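Local coordinates for protein OxyR (Porphyromonas gingivalis, PDB 3HO7) that probably acts as a redox-sensitive, DNA-binding transcriptional activator of the LysR family, of which this chain is the regulatory domain, at residues R28-W33 and L209-P215; A67-E71 and C119-Q123; L79-F85 and R184-R190; L86-R91 and S172-R178. One frame throughout, in Å; residues are numbered along the deposited sequence.

Interaction 1 of 4, residues R28-W33 and L209-P215; sequences RVFPIW and LLRSAVP
The polar side of this contact is one hydrogen bond: R28 sends NH1 to the backbone O of A213 at 3.1 Å, with an angle of 152° at the hydrogen. The oxygen lies at the edge of the guanidinium, near its plane, and the donor sits in the carbonyl plane of A213. The chain of R28 is stretched out from CG to NE, which carries the charged end along the turn until NH1 also comes within 3.8 Å of CD of P215. These residues join helix 22-36 to the end of helix 200-211, two helices of the periplasmic-binding-protein-like fold of LysR regulatory domains; a type I turn from R211 to V214 presents A213 to the first helix. The rest is mostly apolar packing. V29 puts CG1 into the fork between CB of A213, 3.6 Å away, and CD2 of L210, at 3.7 Å. I32 lays CD1 against CA of A213. At the edge of the W33 ring, CD1 meets CD1 of L209 at 4.1 Å. W33 also packs on I42 and V44 of strand 40-46, and its backbone O makes a weak hydrogen bond to Q137 of the second subunit.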
# COMPACT_ATOMS: atom_id res chain seq x y z
N ARG A 28 10.83 8.94 8.07
CA ARG A 28 11.49 9.57 9.21
C ARG A 28 12.91 9.04 9.42
O ARG A 28 13.80 9.77 9.85
CB ARG A 28 10.68 9.35 10.48
CG ARG A 28 9.27 9.92 10.43
CD ARG A 28 8.38 9.25 11.46
NE ARG A 28 7.19 10.04 11.75
CZ ARG A 28 7.10 10.91 12.75
NH1 ARG A 28 8.14 11.10 13.56
NH2 ARG A 28 5.98 11.59 12.94
N VAL A 29 13.11 7.75 9.13
CA VAL A 29 14.37 7.08 9.46
C VAL A 29 15.44 7.24 8.38
O VAL A 29 16.63 7.31 8.70
CB VAL A 29 14.15 5.58 9.73
CG1 VAL A 29 12.98 5.38 10.67
CG2 VAL A 29 13.92 4.83 8.42
N PHE A 30 15.03 7.29 7.12
CA PHE A 30 15.98 7.31 6.01
C PHE A 30 17.05 8.39 6.15
O PHE A 30 18.24 8.11 5.99
CB PHE A 30 15.24 7.42 4.67
CG PHE A 30 14.76 6.10 4.14
CD1 PHE A 30 14.73 4.98 4.96
CD2 PHE A 30 14.33 5.97 2.83
CE1 PHE A 30 14.29 3.76 4.48
CE2 PHE A 30 13.89 4.76 2.34
CZ PHE A 30 13.87 3.65 3.16
N PRO A 31 16.63 9.63 6.43
CA PRO A 31 17.59 10.71 6.65
C PRO A 31 18.53 10.43 7.81
O PRO A 31 19.70 10.79 7.77
CB PRO A 31 16.69 11.91 6.97
CG PRO A 31 15.39 11.59 6.31
CD PRO A 31 15.24 10.10 6.46
N ILE A 32 18.02 9.77 8.85
CA ILE A 32 18.83 9.47 10.03
C ILE A 32 19.86 8.38 9.74
O ILE A 32 20.98 8.43 10.27
CB ILE A 32 17.96 9.07 11.23
CG1 ILE A 32 17.03 10.23 11.62
CG2 ILE A 32 18.83 8.67 12.41
CD1 ILE A 32 16.07 9.91 12.75
N TRP A 33 19.50 7.41 8.91
CA TRP A 33 20.44 6.36 8.52
C TRP A 33 21.60 6.95 7.74
O TRP A 33 22.76 6.64 8.01
CB TRP A 33 19.75 5.29 7.67
CG TRP A 33 18.90 4.34 8.43
CD1 TRP A 33 18.88 4.16 9.79
CD2 TRP A 33 17.96 3.40 7.89
NE1 TRP A 33 17.97 3.19 10.12
CE2 TRP A 33 17.39 2.71 8.97
CE3 TRP A 33 17.54 3.10 6.59
CZ2 TRP A 33 16.42 1.72 8.80
CZ3 TRP A 33 16.58 2.12 6.42
CH2 TRP A 33 16.03 1.44 7.52
N LEU A 209 18.45 4.34 16.69
CA LEU A 209 18.12 5.19 15.55
C LEU A 209 16.62 5.18 15.24
O LEU A 209 16.02 6.21 14.97
CB LEU A 209 18.92 4.79 14.31
CG LEU A 209 20.38 5.24 14.30
CD1 LEU A 209 21.13 4.63 13.13
CD2 LEU A 209 20.47 6.76 14.28
N LEU A 210 16.02 3.99 15.29
CA LEU A 210 14.60 3.88 15.02
C LEU A 210 13.78 4.59 16.10
O LEU A 210 12.85 5.33 15.79
CB LEU A 210 14.19 2.41 14.90
CG LEU A 210 14.70 1.70 13.64
CD1 LEU A 210 14.52 0.19 13.77
CD2 LEU A 210 14.00 2.22 12.40
N ARG A 211 14.15 4.37 17.36
CA ARG A 211 13.45 5.02 18.46
C ARG A 211 13.59 6.54 18.39
O ARG A 211 12.66 7.27 18.72
CB ARG A 211 13.95 4.50 19.81
CG ARG A 211 13.73 3.01 20.02
CD ARG A 211 14.12 2.61 21.43
NE ARG A 211 13.32 3.30 22.43
CZ ARG A 211 13.61 3.34 23.73
NH1 ARG A 211 14.70 2.73 24.18
NH2 ARG A 211 12.82 4.00 24.56
N SER A 212 14.75 7.01 17.94
CA SER A 212 15.00 8.44 17.82
C SER A 212 14.24 9.03 16.63
O SER A 212 14.24 10.24 16.42
CB SER A 212 16.49 8.72 17.67
OG SER A 212 16.91 8.55 16.33
N ALA A 213 13.62 8.15 15.84
CA ALA A 213 12.89 8.58 14.65
C ALA A 213 11.48 9.04 15.00
O ALA A 213 10.79 9.63 14.17
CB ALA A 213 12.85 7.45 13.63
N VAL A 214 11.05 8.77 16.22
CA VAL A 214 9.71 9.15 16.66
C VAL A 214 9.74 9.92 17.98
O VAL A 214 10.69 9.82 18.75
CB VAL A 214 8.79 7.91 16.79
CG1 VAL A 214 8.70 7.18 15.46
CG2 VAL A 214 9.29 6.98 17.89
N PRO A 215 8.68 10.71 18.23
CA PRO A 215 8.56 11.47 19.47
C PRO A 215 8.72 10.56 20.69
O PRO A 215 8.17 9.46 20.71
CB PRO A 215 7.14 12.02 19.40
CG PRO A 215 6.86 12.13 17.94
CD PRO A 215 7.55 10.95 17.32

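Interaction 2 of 4, residues A67-E71 and C119-Q123; sequences ASKAE and CFRDQ
R121 reaches across to two oxygens of the 67-71 loop with a single nitrogen, NH2, and the two are met in quite different ways. The backbone O of K69 lies at the guanidinium edge, near its plane, 3.3 Å from NH2 of R121, in a weak hydrogen bond. The carboxylate of E71 instead stands over one face of the group: OE1 of E71 is 3.3 Å from NH2 of R121, yet no N-H points at it, so this salt bridge rests on charge alone. The carboxylate and guanidinium planes are only 26° apart. A bend at chi3 (-80°) folds R121 back over its neighbour F120, whose CE2 comes against a guanidinium face. The ring of F120 in turn meets S68, with OG of S68 3.5 Å from CE2 of F120 and oblique to the ring.

Q123 approaches A67 through water. One water gives a hydrogen bond to O of A67 (2.7 Å) and accepts one from NE2 of Q123 (2.8 Å); the same NE2 also bonds to the backbone O of A228. K69 directs its ammonium elsewhere, to a salt bridge with E188. With its few, largely polar links, this is a surface contact between two loops. The first lies between strands 63-66 and 75-89. The second makes a type II turn just ahead of helix 125-128; the turn's first residue, C119, is disulfide-bonded to C128, consistent with the oxidised state of a redox-sensing OxyR. The side chains of A67 and Q123 rest on R187 of strand 184-194.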
# COMPACT_ATOMS: atom_id res chain seq x y z
N ALA A 67 4.85 -5.29 14.02
CA ALA A 67 3.85 -4.66 14.89
C ALA A 67 3.33 -5.64 15.93
O ALA A 67 2.13 -5.68 16.22
CB ALA A 67 2.70 -4.11 14.05
N SER A 68 4.23 -6.44 16.49
CA SER A 68 3.87 -7.44 17.48
C SER A 68 5.11 -8.19 17.96
O SER A 68 6.17 -8.10 17.34
CB SER A 68 2.87 -8.44 16.88
OG SER A 68 3.45 -9.13 15.79
N LYS A 69 4.97 -8.93 19.06
CA LYS A 69 6.04 -9.80 19.51
C LYS A 69 6.15 -10.98 18.55
O LYS A 69 5.15 -11.46 18.03
CB LYS A 69 5.78 -10.29 20.94
CG LYS A 69 5.88 -9.20 22.00
CD LYS A 69 5.54 -9.73 23.38
CE LYS A 69 5.55 -8.60 24.41
NZ LYS A 69 4.52 -7.57 24.09
N ALA A 70 7.38 -11.42 18.30
CA ALA A 70 7.61 -12.53 17.39
C ALA A 70 7.10 -13.84 17.98
O ALA A 70 6.56 -14.69 17.27
CB ALA A 70 9.08 -12.65 17.04
N GLU A 71 7.36 -14.05 19.27
CA GLU A 71 6.82 -15.22 19.94
C GLU A 71 7.13 -16.44 19.09
O GLU A 71 6.28 -17.31 18.89
CB GLU A 71 5.33 -15.07 20.23
CG GLU A 71 5.07 -14.12 21.39
CD GLU A 71 3.61 -13.75 21.54
OE1 GLU A 71 2.79 -14.26 20.76
OE2 GLU A 71 3.30 -12.94 22.43
N CYS A 119 -6.15 -7.34 12.22
CA CYS A 119 -6.60 -8.63 12.71
C CYS A 119 -5.50 -9.70 12.74
O CYS A 119 -5.78 -10.88 12.57
CB CYS A 119 -7.80 -9.12 11.91
SG CYS A 119 -9.22 -7.99 11.99
N PHE A 120 -4.26 -9.28 12.95
CA PHE A 120 -3.19 -10.24 13.15
C PHE A 120 -3.39 -10.87 14.52
O PHE A 120 -3.21 -10.21 15.55
CB PHE A 120 -1.82 -9.57 13.07
CG PHE A 120 -0.67 -10.52 13.22
CD1 PHE A 120 -0.34 -11.39 12.19
CD2 PHE A 120 0.08 -10.55 14.38
CE1 PHE A 120 0.72 -12.27 12.32
CE2 PHE A 120 1.14 -11.43 14.51
CZ PHE A 120 1.46 -12.29 13.48
N ARG A 121 -3.77 -12.14 14.53
CA ARG A 121 -4.19 -12.80 15.76
C ARG A 121 -5.29 -11.95 16.40
O ARG A 121 -5.23 -11.62 17.58
CB ARG A 121 -3.00 -12.98 16.71
CG ARG A 121 -1.84 -13.73 16.08
CD ARG A 121 -0.99 -14.45 17.12
NE ARG A 121 -0.06 -13.55 17.80
CZ ARG A 121 1.19 -13.33 17.40
NH1 ARG A 121 1.65 -13.94 16.31
NH2 ARG A 121 1.97 -12.50 18.07
N ASP A 122 -6.23 -11.50 15.57
CA ASP A 122 -7.41 -10.79 16.06
C ASP A 122 -7.08 -9.68 17.05
O ASP A 122 -7.67 -9.62 18.13
CB ASP A 122 -8.44 -11.77 16.63
CG ASP A 122 -9.26 -12.45 15.55
OD1 ASP A 122 -9.43 -11.85 14.47
OD2 ASP A 122 -9.75 -13.57 15.79
N GLN A 123 -6.12 -8.83 16.72
CA GLN A 123 -5.66 -7.81 17.66
C GLN A 123 -6.81 -6.92 18.12
O GLN A 123 -7.07 -6.79 19.31
CB GLN A 123 -4.53 -6.97 17.06
CG GLN A 123 -4.01 -5.89 18.00
CD GLN A 123 -2.64 -5.39 17.60
OE1 GLN A 123 -2.21 -5.55 16.46
NE2 GLN A 123 -1.93 -4.78 18.55
O HOH W 1 0.87 -4.84 18.45
O HOH W 2 -0.21 -6.19 15.28

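Interaction 3 of 4, residues L79-F85 and R184-R190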
# COMPACT_ATOMS: atom_id res chain seq x y z
N LEU A 79 11.26 -3.52 22.04
CA LEU A 79 10.31 -2.45 21.85
C LEU A 79 10.96 -1.23 21.19
O LEU A 79 12.05 -0.81 21.58
CB LEU A 79 9.67 -2.05 23.18
CG LEU A 79 8.64 -0.92 23.14
CD1 LEU A 79 7.46 -1.30 22.25
CD2 LEU A 79 8.17 -0.57 24.54
N LEU A 80 10.29 -0.69 20.18
CA LEU A 80 10.72 0.55 19.56
C LEU A 80 9.80 1.68 19.99
O LEU A 80 10.25 2.71 20.48
CB LEU A 80 10.74 0.42 18.04
CG LEU A 80 11.70 -0.65 17.50
CD1 LEU A 80 11.70 -0.66 15.98
CD2 LEU A 80 13.10 -0.43 18.04
N TYR A 81 8.49 1.46 19.83
CA TYR A 81 7.50 2.44 20.24
C TYR A 81 6.09 1.87 20.17
O TYR A 81 5.84 0.89 19.46
CB TYR A 81 7.59 3.70 19.37
CG TYR A 81 7.38 3.45 17.89
CD1 TYR A 81 6.14 3.66 17.30
CD2 TYR A 81 8.42 3.02 17.09
CE1 TYR A 81 5.94 3.43 15.95
CE2 TYR A 81 8.24 2.79 15.74
CZ TYR A 81 7.00 3.00 15.17
OH TYR A 81 6.82 2.77 13.82
N TYR A 82 5.17 2.48 20.92
CA TYR A 82 3.76 2.15 20.83
C TYR A 82 3.10 3.10 19.85
O TYR A 82 3.61 4.18 19.58
CB TYR A 82 3.09 2.25 22.20
CG TYR A 82 3.58 1.24 23.20
CD1 TYR A 82 4.54 1.58 24.14
CD2 TYR A 82 3.09 -0.06 23.21
CE1 TYR A 82 5.00 0.66 25.06
CE2 TYR A 82 3.54 -0.99 24.12
CZ TYR A 82 4.50 -0.62 25.05
OH TYR A 82 4.96 -1.54 25.96
N GLU A 83 1.96 2.69 19.30
CA GLU A 83 1.28 3.51 18.32
C GLU A 83 -0.21 3.28 18.38
O GLU A 83 -0.68 2.14 18.27
CB GLU A 83 1.80 3.20 16.92
CG GLU A 83 1.19 4.06 15.83
CD GLU A 83 1.87 3.86 14.49
OE1 GLU A 83 2.36 2.74 14.23
OE2 GLU A 83 1.90 4.82 13.69
N GLU A 84 -0.96 4.35 18.61
CA GLU A 84 -2.41 4.25 18.70
C GLU A 84 -3.09 4.01 17.37
O GLU A 84 -2.71 4.59 16.35
CB GLU A 84 -2.98 5.52 19.33
CG GLU A 84 -2.84 5.60 20.83
CD GLU A 84 -3.79 6.61 21.45
OE1 GLU A 84 -4.83 6.91 20.83
OE2 GLU A 84 -3.49 7.10 22.56
N PHE A 85 -4.12 3.18 17.39
CA PHE A 85 -5.04 3.06 16.28
C PHE A 85 -6.04 4.19 16.38
O PHE A 85 -6.54 4.50 17.47
CB PHE A 85 -5.78 1.73 16.34
CG PHE A 85 -4.95 0.54 15.96
CD1 PHE A 85 -4.62 0.31 14.64
CD2 PHE A 85 -4.52 -0.35 16.93
CE1 PHE A 85 -3.86 -0.78 14.28
CE2 PHE A 85 -3.76 -1.45 16.58
CZ PHE A 85 -3.43 -1.67 15.25
N ARG A 184 -7.56 3.60 24.97
CA ARG A 184 -7.30 3.70 23.54
C ARG A 184 -6.40 2.56 23.06
O ARG A 184 -5.37 2.27 23.67
CB ARG A 184 -6.68 5.06 23.20
CG ARG A 184 -7.53 6.24 23.62
CD ARG A 184 -6.90 7.56 23.19
NE ARG A 184 -7.64 8.70 23.73
CZ ARG A 184 -7.47 9.18 24.95
NH1 ARG A 184 -6.58 8.63 25.77
NH2 ARG A 184 -8.18 10.22 25.36
N PRO A 185 -6.78 1.92 21.95
CA PRO A 185 -6.02 0.81 21.40
C PRO A 185 -4.67 1.25 20.85
O PRO A 185 -4.58 2.26 20.14
CB PRO A 185 -6.91 0.30 20.26
CG PRO A 185 -7.76 1.46 19.89
CD PRO A 185 -8.00 2.21 21.16
N VAL A 186 -3.62 0.50 21.18
CA VAL A 186 -2.30 0.76 20.65
C VAL A 186 -1.65 -0.54 20.18
O VAL A 186 -1.88 -1.60 20.76
CB VAL A 186 -1.37 1.40 21.70
CG1 VAL A 186 -2.11 2.47 22.48
CG2 VAL A 186 -0.81 0.34 22.64
N ARG A 187 -0.85 -0.45 19.12
CA ARG A 187 -0.02 -1.57 18.73
C ARG A 187 1.41 -1.26 19.14
O ARG A 187 1.76 -0.10 19.37
CB ARG A 187 -0.10 -1.81 17.22
CG ARG A 187 0.66 -0.80 16.38
CD ARG A 187 0.58 -1.17 14.92
NE ARG A 187 1.14 -0.14 14.06
CZ ARG A 187 1.17 -0.22 12.73
NH1 ARG A 187 0.66 -1.28 12.13
NH2 ARG A 187 1.70 0.77 12.02
N GLU A 188 2.23 -2.29 19.24
CA GLU A 188 3.63 -2.11 19.58
C GLU A 188 4.49 -2.37 18.35
O GLU A 188 4.39 -3.44 17.74
CB GLU A 188 4.04 -3.03 20.73
CG GLU A 188 3.90 -4.51 20.42
CD GLU A 188 4.22 -5.38 21.62
OE1 GLU A 188 5.21 -5.09 22.32
OE2 GLU A 188 3.48 -6.36 21.86
N VAL A 189 5.30 -1.39 17.99
CA VAL A 189 6.24 -1.55 16.89
C VAL A 189 7.57 -2.01 17.48
O VAL A 189 8.11 -1.37 18.37
CB VAL A 189 6.44 -0.22 16.13
CG1 VAL A 189 7.42 -0.41 14.98
CG2 VAL A 189 5.10 0.29 15.60
N ARG A 190 8.07 -3.14 16.99
CA ARG A 190 9.24 -3.77 17.58
C ARG A 190 10.26 -4.14 16.51
O ARG A 190 9.92 -4.28 15.34
CB ARG A 190 8.84 -5.01 18.37
CG ARG A 190 7.72 -4.76 19.38
CD ARG A 190 7.36 -6.01 20.16
NE ARG A 190 8.45 -6.44 21.04
CZ ARG A 190 8.65 -5.96 22.26
NH1 ARG A 190 7.83 -5.05 22.76
NH2 ARG A 190 9.66 -6.41 22.99
O HOH W 3 5.51 -4.05 25.41
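The backbone O of V189 accepts two N-H groups, from L80 N at 2.9 Å and Y81 N at 3.2 Å, because two residues of one strand face one of the other: a classic beta bulge. Beyond it the antiparallel ladder is regular, Y81 pairing with V189 and E83 with R187. On the face carrying Y81, E83, R187 and V189, R187 grips E83 side-on: NH2 and NE reach OE1 of E83 at 3.0 and 3.1 Å, from the same side of the carboxylate plane, while OE1 lies in the guanidinium plane. Each partner is tied further, E83 to the N of L164 and R187 to the O of T20. Next along, chi1 of 59° turns a face of the Y81 ring to V189, whose CB lies 3.5 Å from the ring centroid in a CH-pi contact. On the other face, E188 runs alongside Y82, and a water links OH of Y82 to its OE1. NH1 of R190 makes a salt bridge to OE1 of E188 at 2.7 Å, and its NE another to D77. Strands 75-89 and 184-194 thus form a long, twisted antiparallel pair, consistent with the strands that connect the two subdomains in periplasmic-binding-protein-like folds.

Interaction 4 of 4, residues L86-R91 and S172-R178; sequences LGYVSR and SQKELVR
L86 opens the contact by setting CD1 3.6 Å from CG1 of V177. At G87 the backbones join in a hydrogen-bonded antiparallel pair, G87 N to R178 O at 2.7 Å and R178 N to G87 O at 2.8 Å. Y88, with CG anti to its own N (chi1 -155°), swings its ring over the turn that links helix 171-174 to strand 177-178. CB of L176 sits over one face in a CH-pi contact, 4.2 Å from the centroid, CG2 of V177 touches the edge, and the hydroxyl packs on CB of Q173. That hydroxyl hydrogen-bonds to E153, which NE2 of Q173 also reaches. V89 extends the pairing by one bond, V89 N to L176 O at 2.9 Å, and rests CG2 on CG of R178, whose guanidinium folds back to bond E175 O and V177 O. After S90, the extended chain of R91 runs across L176, with CD2 of L176 over a face of the guanidinium. NH2 of R91 meets OE1 of E175 at 2.6 Å and 163°, a nearly straight salt bridge in the guanidinium plane, while the two planar groups stand 76° apart. Backbone pairing and an apolar core round L176 carry the inner part, and the charged pair lies at the exposed end of the contact, where solvent would probably weaken its pull; within that core the O of V89 is buried without a partner.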
# COMPACT_ATOMS: atom_id res chain seq x y z
N LEU A 86 -6.33 4.83 15.25
CA LEU A 86 -7.33 5.89 15.22
C LEU A 86 -8.41 5.55 14.22
O LEU A 86 -8.15 4.93 13.18
CB LEU A 86 -6.69 7.23 14.86
CG LEU A 86 -5.73 7.86 15.88
CD1 LEU A 86 -5.23 9.20 15.37
CD2 LEU A 86 -6.40 8.01 17.23
N GLY A 87 -9.64 5.93 14.54
CA GLY A 87 -10.75 5.78 13.62
C GLY A 87 -10.59 6.72 12.44
O GLY A 87 -10.24 7.89 12.60
N TYR A 88 -10.84 6.20 11.25
CA TYR A 88 -10.86 7.02 10.06
C TYR A 88 -12.28 6.87 9.53
O TYR A 88 -12.64 5.83 8.99
CB TYR A 88 -9.82 6.51 9.05
CG TYR A 88 -9.32 7.54 8.06
CD1 TYR A 88 -8.80 8.76 8.49
CD2 TYR A 88 -9.34 7.29 6.70
CE1 TYR A 88 -8.34 9.70 7.59
CE2 TYR A 88 -8.88 8.21 5.79
CZ TYR A 88 -8.38 9.42 6.23
OH TYR A 88 -7.91 10.33 5.32
N VAL A 89 -13.09 7.91 9.72
CA VAL A 89 -14.53 7.82 9.51
C VAL A 89 -14.99 8.68 8.34
O VAL A 89 -14.74 9.88 8.32
CB VAL A 89 -15.29 8.27 10.77
CG1 VAL A 89 -16.79 8.03 10.61
CG2 VAL A 89 -14.75 7.55 12.00
N SER A 90 -15.67 8.07 7.37
CA SER A 90 -16.14 8.81 6.21
C SER A 90 -17.21 9.82 6.63
O SER A 90 -17.89 9.62 7.64
CB SER A 90 -16.72 7.87 5.15
OG SER A 90 -18.13 7.89 5.17
N ARG A 91 -17.35 10.88 5.85
CA ARG A 91 -18.31 11.93 6.16
C ARG A 91 -19.75 11.44 6.04
O ARG A 91 -20.69 12.14 6.43
CB ARG A 91 -18.06 13.14 5.26
CG ARG A 91 -16.63 13.66 5.32
CD ARG A 91 -16.35 14.68 4.23
NE ARG A 91 -14.94 15.07 4.21
CZ ARG A 91 -14.43 16.06 4.94
NH1 ARG A 91 -15.22 16.76 5.74
NH2 ARG A 91 -13.14 16.34 4.86
N SER A 172 -8.02 18.19 5.12
CA SER A 172 -9.28 17.51 4.84
C SER A 172 -9.30 16.09 5.39
O SER A 172 -10.32 15.63 5.90
CB SER A 172 -9.55 17.50 3.34
OG SER A 172 -10.84 16.98 3.06
N GLN A 173 -8.17 15.40 5.27
CA GLN A 173 -8.05 14.04 5.78
C GLN A 173 -8.14 14.00 7.30
O GLN A 173 -8.77 13.12 7.87
CB GLN A 173 -6.72 13.42 5.35
CG GLN A 173 -6.61 13.11 3.88
CD GLN A 173 -5.23 12.57 3.53
OE1 GLN A 173 -4.21 13.16 3.88
NE2 GLN A 173 -5.20 11.44 2.84
N LYS A 174 -7.50 14.97 7.95
CA LYS A 174 -7.48 15.00 9.41
C LYS A 174 -8.88 15.09 9.99
O LYS A 174 -9.14 14.57 11.08
CB LYS A 174 -6.60 16.15 9.91
CG LYS A 174 -5.11 15.88 9.83
CD LYS A 174 -4.29 17.03 10.41
CE LYS A 174 -2.80 16.74 10.34
NZ LYS A 174 -1.98 17.89 10.85
N GLU A 175 -9.79 15.74 9.27
CA GLU A 175 -11.18 15.87 9.70
C GLU A 175 -11.87 14.52 9.89
O GLU A 175 -12.83 14.41 10.65
CB GLU A 175 -11.97 16.71 8.69
CG GLU A 175 -11.59 18.18 8.68
CD GLU A 175 -12.25 18.93 7.54
OE1 GLU A 175 -12.57 18.29 6.51
OE2 GLU A 175 -12.44 20.16 7.66
N LEU A 176 -11.38 13.50 9.19
CA LEU A 176 -12.00 12.18 9.24
C LEU A 176 -11.53 11.40 10.46
O LEU A 176 -12.11 10.38 10.81
CB LEU A 176 -11.71 11.39 7.97
CG LEU A 176 -11.94 12.11 6.64
CD1 LEU A 176 -11.75 11.14 5.48
CD2 LEU A 176 -13.33 12.73 6.60
N VAL A 177 -10.49 11.90 11.11
CA VAL A 177 -9.89 11.19 12.23
C VAL A 177 -10.72 11.29 13.51
O VAL A 177 -11.09 12.39 13.93
CB VAL A 177 -8.46 11.68 12.52
CG1 VAL A 177 -7.91 11.00 13.76
CG2 VAL A 177 -7.57 11.40 11.31
N ARG A 178 -11.01 10.14 14.10
CA ARG A 178 -11.68 10.08 15.39
C ARG A 178 -10.90 9.13 16.28
O ARG A 178 -10.82 7.93 15.99
CB ARG A 178 -13.11 9.58 15.25
CG ARG A 178 -14.00 10.41 14.34
CD ARG A 178 -14.38 11.73 15.00
NE ARG A 178 -15.34 12.48 14.19
CZ ARG A 178 -15.00 13.22 13.14
NH1 ARG A 178 -13.72 13.32 12.78
NH2 ARG A 178 -15.93 13.88 12.46

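How the interactions relate
All four contacts lie in one regulatory domain. Strand 75-89 is the shared element: interaction 3 uses its 79-85 part against strand 184-194, and interaction 4 takes over directly at residue 86 against strand 177-178 of the same sheet, their centres about 20 Å apart. Interaction 1 spans the longest stretch of chain, its segments bracketing those of all the others, and packs on interaction 3 through L210 on L80. Interaction 2 touches interaction 3 through the K69-E188 salt bridge, whereas its nearest atoms stay about 11 Å from interactions 1 and 4. The paired strands thus lie between the helix packing, the loop contact and strand 177-178, consistent with their running between the two subdomains.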